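Local coordinates for nigerythrin (Desulfovibrio vulgaris subsp. vulgaris, PDB 1YUZ), which acts as an NADH peroxidase in vitro, working as a homodimer that pairs a hemerythrin-like diiron centre with a rubredoxin-like iron site, at residues Tyr59-Ile62 / Ala63-Phe66; Thr41-His44 / Ala45-Ala49; Phe126-Lys129 / Ala130-Glu133; Gly27-Leu30 / Glu31-Ala35. All blocks are in the same frame, centred on the assembly; numbering follows the deposited sequence.

Interaction 1. Residues Tyr59-Ile62 / Ala63-Phe66; sequences YEQI and ARLF
Glu60 and Arg64 face each other one turn apart, joined by a two-pronged salt bridge. The guanidinium comes in side-on: its NE bonds OE1 of Glu60 at 2.9 Å, nearly straight at hydrogen (175°), while Arg64 NH2 bonds OE2 of Glu60, also at 2.9 Å. Both oxygens are met on their syn side and lie close to the guanidinium plane, although the carboxylate is twisted 31° from it. The Glu60 carboxylate turns forward to Arg64: CG sits between the backbone N and the carbonyl carbon (chi1 77°) and the chain bends at chi2. With one carboxylate oxygen on each of two nitrogens, the rotation of the arginine's flat end is fixed. CA of Gln61 lies over one face of the guanidinium, and CG of Gln61 comes within 3.5 Å of Arg64 NH2, the amide plane oblique to that group. Arg64 NH1 is held by the carbonyls of Asp169 and Tyr202, and Gln61 NE2 by Asp167 and the carbonyl of Asp169.

Round the helix, Ile62 and Phe66 run side by side in the same direction, and the methyl CG2 of Ile62 meets CE1 of Phe66 obliquely at 3.5 Å. This pair packs on Leu108 of helix 104-132, and Phe66 also meets the rings of Phe50 and Tyr156. Tyr59, whose OH bonds Thr14 of the second subunit, is the N-cap residue, and Ala63 N bonds its carbonyl O at 2.9 Å. The pattern is that of an i/i+4 salt bridge and apolar pair on the first turns of a helix in the ferritin-like four-helix bundle.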
ATOM      1  N   TYR B  59     -11.960   3.814  16.348  1.00 13.64           N
ATOM      2  CA  TYR B  59     -10.610   4.008  15.824  1.00 13.09           C
ATOM      3  C   TYR B  59     -10.373   5.503  15.642  1.00 12.84           C
ATOM      4  O   TYR B  59     -10.397   6.007  14.518  1.00 12.68           O
ATOM      5  CB  TYR B  59     -10.451   3.308  14.472  1.00 12.80           C
ATOM      6  CG  TYR B  59     -10.691   1.813  14.482  1.00 12.61           C
ATOM      7  CD1 TYR B  59     -11.891   1.277  14.014  1.00 12.58           C
ATOM      8  CD2 TYR B  59      -9.695   0.932  14.897  1.00 12.57           C
ATOM      9  CE1 TYR B  59     -12.086  -0.104  13.947  1.00 12.56           C
ATOM     10  CE2 TYR B  59      -9.880  -0.445  14.838  1.00 12.55           C
ATOM     11  CZ  TYR B  59     -11.073  -0.956  14.357  1.00 12.55           C
ATOM     12  OH  TYR B  59     -11.241  -2.318  14.248  1.00 13.09           O
ATOM     13  N   GLU B  60     -10.129   6.208  16.744  1.00 12.64           N
ATOM     14  CA  GLU B  60      -9.931   7.648  16.684  1.00 12.48           C
ATOM     15  C   GLU B  60      -8.715   8.089  15.884  1.00 11.85           C
ATOM     16  O   GLU B  60      -8.803   9.046  15.119  1.00 11.60           O
ATOM     17  CB  GLU B  60      -9.892   8.242  18.104  1.00 13.30           C
ATOM     18  CG  GLU B  60      -8.601   8.049  18.893  1.00 14.67           C
ATOM     19  CD  GLU B  60      -7.542   9.094  18.566  1.00 15.26           C
ATOM     20  OE1 GLU B  60      -7.907  10.266  18.330  1.00 15.90           O
ATOM     21  OE2 GLU B  60      -6.341   8.749  18.560  1.00 16.24           O
ATOM     22  N   GLN B  61      -7.589   7.404  16.042  1.00 11.15           N
ATOM     23  CA  GLN B  61      -6.401   7.792  15.294  1.00 10.61           C
ATOM     24  C   GLN B  61      -6.607   7.572  13.800  1.00 10.26           C
ATOM     25  O   GLN B  61      -6.233   8.417  12.993  1.00 10.17           O
ATOM     26  CB  GLN B  61      -5.166   7.028  15.777  1.00 10.62           C
ATOM     27  CG  GLN B  61      -3.909   7.427  15.021  1.00 10.75           C
ATOM     28  CD  GLN B  61      -2.639   6.863  15.622  1.00 10.82           C
ATOM     29  OE1 GLN B  61      -2.531   5.663  15.856  1.00 11.04           O
ATOM     30  NE2 GLN B  61      -1.660   7.732  15.861  1.00 10.89           N
ATOM     31  N   ILE B  62      -7.207   6.446  13.428  1.00  9.95           N
ATOM     32  CA  ILE B  62      -7.453   6.190  12.016  1.00  9.78           C
ATOM     33  C   ILE B  62      -8.432   7.230  11.469  1.00  9.69           C
ATOM     34  O   ILE B  62      -8.295   7.679  10.334  1.00  9.49           O
ATOM     35  CB  ILE B  62      -7.986   4.756  11.792  1.00  9.79           C
ATOM     36  CG1 ILE B  62      -6.847   3.756  12.023  1.00  9.95           C
ATOM     37  CG2 ILE B  62      -8.541   4.612  10.375  1.00  9.95           C
ATOM     38  CD1 ILE B  62      -7.279   2.301  12.007  1.00  9.77           C
ATOM     39  N   ALA B  63      -9.406   7.631  12.279  1.00  9.60           N
ATOM     40  CA  ALA B  63     -10.361   8.647  11.846  1.00  9.64           C
ATOM     41  C   ALA B  63      -9.592   9.924  11.516  1.00  9.60           C
ATOM     42  O   ALA B  63      -9.871  10.595  10.521  1.00  9.67           O
ATOM     43  CB  ALA B  63     -11.374   8.923  12.944  1.00  9.71           C
ATOM     44  N   ARG B  64      -8.619  10.258  12.359  1.00  9.58           N
ATOM     45  CA  ARG B  64      -7.817  11.452  12.137  1.00  9.54           C
ATOM     46  C   ARG B  64      -7.006  11.328  10.853  1.00  9.19           C
ATOM     47  O   ARG B  64      -6.801  12.317  10.152  1.00  8.98           O
ATOM     48  CB  ARG B  64      -6.899  11.716  13.336  1.00 10.06           C
ATOM     49  CG  ARG B  64      -7.647  12.213  14.569  1.00 10.81           C
ATOM     50  CD  ARG B  64      -6.703  12.686  15.668  1.00 11.48           C
ATOM     51  NE  ARG B  64      -6.095  11.596  16.430  1.00 12.24           N
ATOM     52  CZ  ARG B  64      -4.827  11.214  16.323  1.00 12.24           C
ATOM     53  NH1 ARG B  64      -4.009  11.826  15.479  1.00 12.26           N
ATOM     54  NH2 ARG B  64      -4.372  10.223  17.076  1.00 12.57           N
ATOM     55  N   LEU B  65      -6.545  10.119  10.541  1.00  8.88           N
ATOM     56  CA  LEU B  65      -5.786   9.917   9.315  1.00  8.71           C
ATOM     57  C   LEU B  65      -6.703  10.143   8.111  1.00  8.59           C
ATOM     58  O   LEU B  65      -6.311  10.788   7.141  1.00  8.40           O
ATOM     59  CB  LEU B  65      -5.192   8.506   9.268  1.00  8.83           C
ATOM     60  CG  LEU B  65      -4.466   8.161   7.959  1.00  8.72           C
ATOM     61  CD1 LEU B  65      -3.371   9.185   7.665  1.00  9.02           C
ATOM     62  CD2 LEU B  65      -3.883   6.761   8.059  1.00  9.15           C
ATOM     63  N   PHE B  66      -7.923   9.618   8.166  1.00  8.51           N
ATOM     64  CA  PHE B  66      -8.862   9.812   7.064  1.00  8.68           C
ATOM     65  C   PHE B  66      -9.201  11.292   6.912  1.00  8.91           C
ATOM     66  O   PHE B  66      -9.343  11.791   5.799  1.00  8.96           O
ATOM     67  CB  PHE B  66     -10.146   9.006   7.294  1.00  8.59           C
ATOM     68  CG  PHE B  66     -10.030   7.548   6.930  1.00  8.66           C
ATOM     69  CD1 PHE B  66     -10.415   6.561   7.831  1.00  8.81           C
ATOM     70  CD2 PHE B  66      -9.568   7.163   5.674  1.00  8.73           C
ATOM     71  CE1 PHE B  66     -10.344   5.212   7.485  1.00  9.00           C
ATOM     72  CE2 PHE B  66      -9.497   5.815   5.322  1.00  8.81           C
ATOM     73  CZ  PHE B  66      -9.885   4.844   6.229  1.00  8.97           C
TER

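Interaction 2. Residues Thr41-His44 / Ala45-Ala49; sequences TGAH and AKYTA
The side-chain hydroxyl of Thr48 turns back onto the helix and bonds the carbonyl oxygen of His44, OG1 to O at 2.7 Å. Thr48 N bonds the same oxygen at 2.9 Å, and the two donors arrive from opposite faces of the carbonyl plane, the hydroxyl 36° out of it. That double grip depends on chi1 of -65°, which sets OG1 beside the residue's own backbone N. Three more i/i+4 backbone bonds run through this turn, Ala45 to Thr41, Lys46 to Gly42 and Tyr47 to Ala43. Lys46 extends away from the turn to Ser110, where NZ bonds the hydroxyl oxygen OG.

Among van der Waals contacts, the His44 imidazole leans obliquely over the threonine, its CE1 3.4 Å from Thr48 OG1. Next to this pair round the helix, the carbonyl O of Ala43 lies over one face of the Tyr47 ring, 3.3 Å above its plane and offset toward the rim. This is the middle of helix 29-56 of the diiron four-helix bundle, and Tyr47 belongs to the second shell of the iron site: its OH is hydrogen-bonded to the iron ligand Glu115, and its side chain touches another ligand, Glu73. The ring also meets Tyr156 edge-to-face, which probably helps to hold its tilt.

Apolar contact within the turn is light, with CB of Ala43 4.4 Å from CE1 of Tyr47.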
ATOM      1  N   THR B  41     -12.842  14.867  -5.668  1.00 10.08           N
ATOM      2  CA  THR B  41     -14.053  15.263  -4.974  1.00 10.16           C
ATOM      3  C   THR B  41     -14.682  13.987  -4.421  1.00 10.12           C
ATOM      4  O   THR B  41     -15.197  13.967  -3.308  1.00 10.19           O
ATOM      5  CB  THR B  41     -15.013  15.990  -5.934  1.00 10.19           C
ATOM      6  OG1 THR B  41     -14.361  17.164  -6.441  1.00 10.49           O
ATOM      7  CG2 THR B  41     -16.283  16.412  -5.215  1.00 10.45           C
ATOM      8  N   GLY B  42     -14.611  12.914  -5.201  1.00  9.97           N
ATOM      9  CA  GLY B  42     -15.143  11.643  -4.747  1.00 10.00           C
ATOM     10  C   GLY B  42     -14.292  11.100  -3.609  1.00  9.98           C
ATOM     11  O   GLY B  42     -14.813  10.577  -2.627  1.00 10.03           O
ATOM     12  N   ALA B  43     -12.974  11.224  -3.737  1.00  9.88           N
ATOM     13  CA  ALA B  43     -12.060  10.748  -2.704  1.00  9.85           C
ATOM     14  C   ALA B  43     -12.309  11.480  -1.391  1.00  9.81           C
ATOM     15  O   ALA B  43     -12.306  10.876  -0.320  1.00  9.80           O
ATOM     16  CB  ALA B  43     -10.616  10.949  -3.147  1.00  9.90           C
ATOM     17  N   HIS B  44     -12.521  12.788  -1.474  1.00  9.92           N
ATOM     18  CA  HIS B  44     -12.770  13.571  -0.276  1.00 10.20           C
ATOM     19  C   HIS B  44     -14.032  13.085   0.416  1.00 10.22           C
ATOM     20  O   HIS B  44     -14.058  12.916   1.635  1.00 10.25           O
ATOM     21  CB  HIS B  44     -12.909  15.053  -0.618  1.00 10.69           C
ATOM     22  CG  HIS B  44     -13.081  15.925   0.584  1.00 11.11           C
ATOM     23  ND1 HIS B  44     -14.297  16.115   1.203  1.00 11.51           N
ATOM     24  CD2 HIS B  44     -12.175  16.617   1.313  1.00 11.51           C
ATOM     25  CE1 HIS B  44     -14.131  16.889   2.263  1.00 11.58           C
ATOM     26  NE2 HIS B  44     -12.853  17.206   2.351  1.00 11.88           N
ATOM     27  N   ALA B  45     -15.082  12.861  -0.365  1.00 10.18           N
ATOM     28  CA  ALA B  45     -16.339  12.386   0.195  1.00 10.13           C
ATOM     29  C   ALA B  45     -16.150  11.006   0.816  1.00 10.08           C
ATOM     30  O   ALA B  45     -16.688  10.712   1.882  1.00 10.10           O
ATOM     31  CB  ALA B  45     -17.407  12.336  -0.890  1.00 10.24           C
ATOM     32  N   LYS B  46     -15.374  10.160   0.154  1.00 10.01           N
ATOM     33  CA  LYS B  46     -15.134   8.821   0.666  1.00  9.95           C
ATOM     34  C   LYS B  46     -14.370   8.839   1.988  1.00  9.68           C
ATOM     35  O   LYS B  46     -14.768   8.189   2.953  1.00  9.36           O
ATOM     36  CB  LYS B  46     -14.362   7.990  -0.360  1.00 10.57           C
ATOM     37  CG  LYS B  46     -14.285   6.525   0.018  1.00 11.39           C
ATOM     38  CD  LYS B  46     -13.677   5.669  -1.074  1.00 12.36           C
ATOM     39  CE  LYS B  46     -12.178   5.857  -1.171  1.00 12.79           C
ATOM     40  NZ  LYS B  46     -11.584   4.848  -2.096  1.00 13.28           N
ATOM     41  N   TYR B  47     -13.276   9.589   2.034  1.00  9.32           N
ATOM     42  CA  TYR B  47     -12.466   9.665   3.241  1.00  9.19           C
ATOM     43  C   TYR B  47     -13.209  10.314   4.390  1.00  9.19           C
ATOM     44  O   TYR B  47     -12.999   9.964   5.553  1.00  9.05           O
ATOM     45  CB  TYR B  47     -11.176  10.415   2.940  1.00  9.06           C
ATOM     46  CG  TYR B  47     -10.290   9.670   1.969  1.00  8.99           C
ATOM     47  CD1 TYR B  47      -9.227  10.308   1.338  1.00  8.97           C
ATOM     48  CD2 TYR B  47     -10.514   8.318   1.684  1.00  8.99           C
ATOM     49  CE1 TYR B  47      -8.408   9.622   0.448  1.00  9.16           C
ATOM     50  CE2 TYR B  47      -9.701   7.623   0.795  1.00  9.22           C
ATOM     51  CZ  TYR B  47      -8.651   8.282   0.183  1.00  9.26           C
ATOM     52  OH  TYR B  47      -7.842   7.606  -0.697  1.00  9.83           O
ATOM     53  N   THR B  48     -14.078  11.262   4.067  1.00  9.32           N
ATOM     54  CA  THR B  48     -14.868  11.931   5.087  1.00  9.52           C
ATOM     55  C   THR B  48     -15.835  10.911   5.692  1.00  9.53           C
ATOM     56  O   THR B  48     -16.021  10.862   6.909  1.00  9.67           O
ATOM     57  CB  THR B  48     -15.635  13.113   4.478  1.00  9.58           C
ATOM     58  OG1 THR B  48     -14.690  14.091   4.027  1.00  9.89           O
ATOM     59  CG2 THR B  48     -16.566  13.749   5.505  1.00  9.86           C
ATOM     60  N   ALA B  49     -16.436  10.082   4.843  1.00  9.57           N
ATOM     61  CA  ALA B  49     -17.350   9.057   5.333  1.00  9.68           C
ATOM     62  C   ALA B  49     -16.556   8.014   6.130  1.00  9.78           C
ATOM     63  O   ALA B  49     -17.001   7.549   7.180  1.00  9.96           O
ATOM     64  CB  ALA B  49     -18.075   8.397   4.169  1.00  9.70           C
TER

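Interaction 3. Residues Phe126-Lys129 / Ala130-Glu133; sequences FIRK and AQEE
In the conformer of Arg128 modelled here, one of two, its NE meets Glu132 OE2 at 2.8 Å in a salt bridge across one turn of the helix. The oxygen sits at the guanidinium edge, close to its plane, but is met from above the carboxylate plane, 42° out of it. The two flat groups stand 75° apart, and Arg128 NH2 adds only a weak bond to Glu132 OE2 at 3.4 Å. Beside this pair, Lys129 lies obliquely across Glu133, its CE 3.1 Å from OE2 of Glu133, whereas the charged NZ is 3.7 Å from that oxygen, a long salt bridge. A water joins the two pairs, accepting from Lys129 NZ at 2.7 Å and donating to Glu132 OE1 at 2.8 Å.

Behind these contacts stand the torsions: Arg128 and Lys129 both start with CG opposite the backbone N and bend at chi2, which swings their ends toward the C-terminal end of helix 104-132. Further out, Glu133 OE1 bonds the hydroxyl of Thr29, and Ile127 and Ala130 pack on helix 136-161 while Phe126 lies against helix 29-56.

Two bases are thus followed one turn later by two acids, each base facing the acid four residues on. The lysine charge probably serves both glutamates, one through water; the arginine's share is less certain. Such basic neighbours probably offset the helix dipole, which is expected to disfavour acids near a C terminus.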
ATOM      1  N   PHE B 126      -1.886  11.517 -16.584  1.00  9.92           N
ATOM      2  CA  PHE B 126      -2.159  12.936 -16.777  1.00 10.06           C
ATOM      3  C   PHE B 126      -0.869  13.744 -16.856  1.00 10.12           C
ATOM      4  O   PHE B 126      -0.782  14.714 -17.607  1.00 10.10           O
ATOM      5  CB  PHE B 126      -3.028  13.461 -15.635  1.00 10.03           C
ATOM      6  CG  PHE B 126      -4.438  12.940 -15.649  1.00 10.00           C
ATOM      7  CD1 PHE B 126      -5.296  13.224 -14.592  1.00 10.06           C
ATOM      8  CD2 PHE B 126      -4.922  12.189 -16.720  1.00 10.15           C
ATOM      9  CE1 PHE B 126      -6.611  12.775 -14.597  1.00 10.06           C
ATOM     10  CE2 PHE B 126      -6.239  11.735 -16.734  1.00 10.22           C
ATOM     11  CZ  PHE B 126      -7.083  12.028 -15.672  1.00 10.15           C
ATOM     12  N   ILE B 127       0.132  13.352 -16.076  1.00 10.40           N
ATOM     13  CA  ILE B 127       1.415  14.041 -16.100  1.00 10.80           C
ATOM     14  C   ILE B 127       2.038  13.881 -17.481  1.00 11.23           C
ATOM     15  O   ILE B 127       2.517  14.846 -18.071  1.00 11.24           O
ATOM     16  CB  ILE B 127       2.377  13.467 -15.037  1.00 10.52           C
ATOM     17  CG1 ILE B 127       1.866  13.822 -13.637  1.00 10.58           C
ATOM     18  CG2 ILE B 127       3.787  14.005 -15.256  1.00 10.56           C
ATOM     19  CD1 ILE B 127       2.589  13.104 -12.524  1.00 10.60           C
ATOM     20  N   ARG B 128       2.026  12.656 -17.995  0.50 11.46           N
ATOM     21  CA  ARG B 128       2.596  12.388 -19.307  0.50 11.89           C
ATOM     22  C   ARG B 128       1.915  13.224 -20.385  0.50 12.00           C
ATOM     23  O   ARG B 128       2.585  13.809 -21.236  0.50 11.99           O
ATOM     24  CB  ARG B 128       2.467  10.904 -19.649  0.50 12.15           C
ATOM     25  CG  ARG B 128       3.049  10.545 -21.003  0.50 12.50           C
ATOM     26  CD  ARG B 128       4.547  10.800 -21.050  0.50 12.84           C
ATOM     27  NE  ARG B 128       5.056  10.748 -22.419  0.50 13.25           N
ATOM     28  CZ  ARG B 128       6.344  10.794 -22.746  0.50 13.45           C
ATOM     29  NH1 ARG B 128       7.271  10.891 -21.803  0.50 13.64           N
ATOM     30  NH2 ARG B 128       6.706  10.743 -24.021  0.50 13.65           N
ATOM     31  N   LYS B 129       0.588  13.282 -20.348  1.00 12.13           N
ATOM     32  CA  LYS B 129      -0.155  14.054 -21.337  1.00 12.43           C
ATOM     33  C   LYS B 129       0.205  15.532 -21.226  1.00 12.42           C
ATOM     34  O   LYS B 129       0.382  16.205 -22.239  1.00 12.35           O
ATOM     35  CB  LYS B 129      -1.663  13.869 -21.149  1.00 13.04           C
ATOM     36  CG  LYS B 129      -2.522  14.647 -22.146  1.00 13.88           C
ATOM     37  CD  LYS B 129      -2.371  14.120 -23.567  1.00 14.88           C
ATOM     38  CE  LYS B 129      -3.321  14.828 -24.523  1.00 15.39           C
ATOM     39  NZ  LYS B 129      -3.264  14.247 -25.895  1.00 16.03           N
ATOM     40  N   ALA B 130       0.312  16.037 -19.999  1.00 12.36           N
ATOM     41  CA  ALA B 130       0.666  17.439 -19.782  1.00 12.48           C
ATOM     42  C   ALA B 130       2.063  17.706 -20.339  1.00 12.60           C
ATOM     43  O   ALA B 130       2.318  18.762 -20.912  1.00 12.68           O
ATOM     44  CB  ALA B 130       0.615  17.774 -18.293  1.00 12.31           C
ATOM     45  N   GLN B 131       2.965  16.745 -20.169  1.00 12.81           N
ATOM     46  CA  GLN B 131       4.322  16.886 -20.684  1.00 13.23           C
ATOM     47  C   GLN B 131       4.299  16.944 -22.205  1.00 13.52           C
ATOM     48  O   GLN B 131       4.942  17.796 -22.820  1.00 13.25           O
ATOM     49  CB  GLN B 131       5.185  15.701 -20.259  1.00 13.34           C
ATOM     50  CG  GLN B 131       5.631  15.721 -18.818  1.00 13.74           C
ATOM     51  CD  GLN B 131       6.480  14.519 -18.482  1.00 13.90           C
ATOM     52  OE1 GLN B 131       5.980  13.397 -18.399  1.00 14.36           O
ATOM     53  NE2 GLN B 131       7.778  14.744 -18.305  1.00 14.21           N
ATOM     54  N   GLU B 132       3.554  16.026 -22.809  1.00 13.83           N
ATOM     55  CA  GLU B 132       3.467  15.964 -24.260  1.00 14.34           C
ATOM     56  C   GLU B 132       2.802  17.203 -24.858  1.00 14.38           C
ATOM     57  O   GLU B 132       3.048  17.532 -26.019  1.00 14.35           O
ATOM     58  CB  GLU B 132       2.732  14.685 -24.681  1.00 14.95           C
ATOM     59  CG  GLU B 132       3.399  13.417 -24.143  1.00 16.10           C
ATOM     60  CD  GLU B 132       2.741  12.133 -24.617  1.00 16.64           C
ATOM     61  OE1 GLU B 132       1.525  12.153 -24.896  1.00 17.41           O
ATOM     62  OE2 GLU B 132       3.441  11.096 -24.688  1.00 17.25           O
ATOM     63  N   GLU B 133       1.983  17.895 -24.066  1.00 14.40           N
ATOM     64  CA  GLU B 133       1.299  19.106 -24.529  1.00 14.64           C
ATOM     65  C   GLU B 133       2.005  20.378 -24.062  1.00 14.50           C
ATOM     66  O   GLU B 133       1.517  21.484 -24.296  1.00 14.46           O
ATOM     67  CB  GLU B 133      -0.154  19.138 -24.040  1.00 15.15           C
ATOM     68  CG  GLU B 133      -1.008  17.964 -24.490  1.00 15.98           C
ATOM     69  CD  GLU B 133      -2.493  18.187 -24.243  1.00 16.41           C
ATOM     70  OE1 GLU B 133      -2.859  18.703 -23.165  1.00 16.69           O
ATOM     71  OE2 GLU B 133      -3.302  17.839 -25.130  1.00 17.00           O
TER
HETATM   72  O   HOH W   1      -0.811  13.153 -26.054  1.00 35.28           O

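Interaction 4. Residues Gly27-Leu30 / Glu31-Ala35; sequences GSTL and ENLKA
Glu31 folds back under the start of its own helix, its OE1 accepting from Ser28 N at 2.9 Å through the anti lone pair. In return Ser28 OG accepts from Glu31 N at 3.2 Å. Ser28 OG can do this because chi1 of 66° tucks it between its own N and carbonyl carbon. Close by, CA of Gly27 lies 3.3 Å from OE1 of Glu31. The Asn32 amide grips the same glycine: its OD1 receives Gly27 N in the carbonyl plane, on a lone pair, at 2.9 Å, and its ND2 makes a weak bond to Gly27 O.

Together Ser28 and Glu31 form a capping box, with Ser28 as N-cap of helix 29-56 in the ferritin-like bundle. Asn32, buried against Phe126, extends the cap backward into the preceding loop. A water links its ND2 to OG1 of Thr29, the partner of Glu133.

The cap is tight in hydrogen bonds although Glu31 itself is exposed to solvent; the apolar contacts of the next turn are looser. CG2 of Thr29 comes only within 4.1 Å of Leu33 CD1, and CG of Leu30 lies 4.0 Å from CE of Lys34. The extended lysine runs past the leucine toward Glu88, with which NZ forms a salt bridge.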
ATOM      1  N   GLY B  27      -7.647  12.705 -21.908  1.00 15.82           N
ATOM      2  CA  GLY B  27      -8.079  13.675 -22.894  1.00 15.52           C
ATOM      3  C   GLY B  27      -7.093  14.823 -22.874  1.00 15.22           C
ATOM      4  O   GLY B  27      -5.914  14.621 -22.584  1.00 15.25           O
ATOM      5  N   SER B  28      -7.559  16.024 -23.193  1.00 15.06           N
ATOM      6  CA  SER B  28      -6.684  17.186 -23.174  1.00 14.79           C
ATOM      7  C   SER B  28      -6.331  17.440 -21.714  1.00 14.50           C
ATOM      8  O   SER B  28      -7.012  16.949 -20.813  1.00 14.39           O
ATOM      9  CB  SER B  28      -7.405  18.408 -23.742  1.00 14.96           C
ATOM     10  OG  SER B  28      -8.481  18.786 -22.905  1.00 15.47           O
ATOM     11  N   THR B  29      -5.276  18.205 -21.472  1.00 14.16           N
ATOM     12  CA  THR B  29      -4.895  18.490 -20.095  1.00 13.91           C
ATOM     13  C   THR B  29      -6.037  19.182 -19.355  1.00 13.84           C
ATOM     14  O   THR B  29      -6.257  18.931 -18.172  1.00 13.66           O
ATOM     15  CB  THR B  29      -3.621  19.345 -20.039  1.00 13.86           C
ATOM     16  OG1 THR B  29      -2.510  18.555 -20.480  1.00 13.88           O
ATOM     17  CG2 THR B  29      -3.359  19.829 -18.620  1.00 13.78           C
ATOM     18  N   LEU B  30      -6.777  20.040 -20.051  1.00 13.79           N
ATOM     19  CA  LEU B  30      -7.902  20.724 -19.428  1.00 13.80           C
ATOM     20  C   LEU B  30      -8.922  19.689 -18.964  1.00 13.71           C
ATOM     21  O   LEU B  30      -9.428  19.761 -17.844  1.00 13.49           O
ATOM     22  CB  LEU B  30      -8.571  21.687 -20.413  1.00 14.11           C
ATOM     23  CG  LEU B  30      -9.824  22.376 -19.863  1.00 14.37           C
ATOM     24  CD1 LEU B  30      -9.459  23.179 -18.621  1.00 14.59           C
ATOM     25  CD2 LEU B  30     -10.437  23.280 -20.924  1.00 14.60           C
ATOM     26  N   GLU B  31      -9.227  18.730 -19.834  1.00 13.62           N
ATOM     27  CA  GLU B  31     -10.178  17.678 -19.498  1.00 13.68           C
ATOM     28  C   GLU B  31      -9.639  16.825 -18.350  1.00 13.19           C
ATOM     29  O   GLU B  31     -10.391  16.431 -17.459  1.00 13.19           O
ATOM     30  CB  GLU B  31     -10.450  16.788 -20.717  1.00 14.36           C
ATOM     31  CG  GLU B  31     -11.110  17.510 -21.887  1.00 15.51           C
ATOM     32  CD  GLU B  31     -11.358  16.599 -23.078  1.00 16.13           C
ATOM     33  OE1 GLU B  31     -10.402  15.942 -23.542  1.00 16.75           O
ATOM     34  OE2 GLU B  31     -12.511  16.545 -23.557  1.00 16.95           O
ATOM     35  N   ASN B  32      -8.338  16.551 -18.369  1.00 12.71           N
ATOM     36  CA  ASN B  32      -7.725  15.741 -17.323  1.00 12.22           C
ATOM     37  C   ASN B  32      -7.767  16.444 -15.975  1.00 12.02           C
ATOM     38  O   ASN B  32      -7.987  15.809 -14.944  1.00 11.91           O
ATOM     39  CB  ASN B  32      -6.288  15.383 -17.697  1.00 12.19           C
ATOM     40  CG  ASN B  32      -6.215  14.578 -18.976  1.00 12.19           C
ATOM     41  OD1 ASN B  32      -7.164  13.877 -19.327  1.00 12.37           O
ATOM     42  ND2 ASN B  32      -5.087  14.662 -19.670  1.00 12.23           N
ATOM     43  N   LEU B  33      -7.560  17.755 -15.977  1.00 11.69           N
ATOM     44  CA  LEU B  33      -7.615  18.518 -14.739  1.00 11.57           C
ATOM     45  C   LEU B  33      -9.013  18.394 -14.143  1.00 11.63           C
ATOM     46  O   LEU B  33      -9.170  18.198 -12.938  1.00 11.64           O
ATOM     47  CB  LEU B  33      -7.289  19.992 -15.001  1.00 11.30           C
ATOM     48  CG  LEU B  33      -5.804  20.331 -15.150  1.00 11.23           C
ATOM     49  CD1 LEU B  33      -5.633  21.704 -15.786  1.00 11.21           C
ATOM     50  CD2 LEU B  33      -5.146  20.285 -13.777  1.00 11.13           C
ATOM     51  N   LYS B  34     -10.032  18.498 -14.994  1.00 11.71           N
ATOM     52  CA  LYS B  34     -11.408  18.390 -14.531  1.00 11.82           C
ATOM     53  C   LYS B  34     -11.696  16.980 -14.036  1.00 11.71           C
ATOM     54  O   LYS B  34     -12.416  16.795 -13.054  1.00 11.80           O
ATOM     55  CB  LYS B  34     -12.381  18.743 -15.654  1.00 12.26           C
ATOM     56  CG  LYS B  34     -12.294  20.179 -16.125  1.00 12.78           C
ATOM     57  CD  LYS B  34     -13.297  20.423 -17.235  1.00 13.28           C
ATOM     58  CE  LYS B  34     -13.214  21.839 -17.761  1.00 13.55           C
ATOM     59  NZ  LYS B  34     -14.166  22.036 -18.887  1.00 13.94           N
ATOM     60  N   ALA B  35     -11.137  15.986 -14.721  1.00 11.52           N
ATOM     61  CA  ALA B  35     -11.343  14.597 -14.331  1.00 11.43           C
ATOM     62  C   ALA B  35     -10.702  14.347 -12.974  1.00 11.26           C
ATOM     63  O   ALA B  35     -11.262  13.648 -12.129  1.00 11.32           O
ATOM     64  CB  ALA B  35     -10.750  13.663 -15.376  1.00 11.53           C
TER
HETATM   65  O   HOH W   2      -2.897  16.192 -18.712  1.00 11.08           O

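In the fold
Following the chain, interaction 4 starts helix 29-56, interaction 2 lies further along that helix, interaction 1 opens helix 60-87, and interaction 3 closes helix 104-132. All four are local and in series, so each covers a little more than two turns, with side chains meeting about one turn apart, and none encloses another. Interactions 3 and 4 touch, their centres 10 Å apart, where the C-terminal end of helix 104-132 meets the start of helix 29-56. Interactions 1 and 2 also meet, with CB of Phe66 packed 3.5 Å from O of Tyr47. Interaction 1 lies on the opposite side of the chain's centre from interactions 3 and 4, with interaction 2 beside the diiron site.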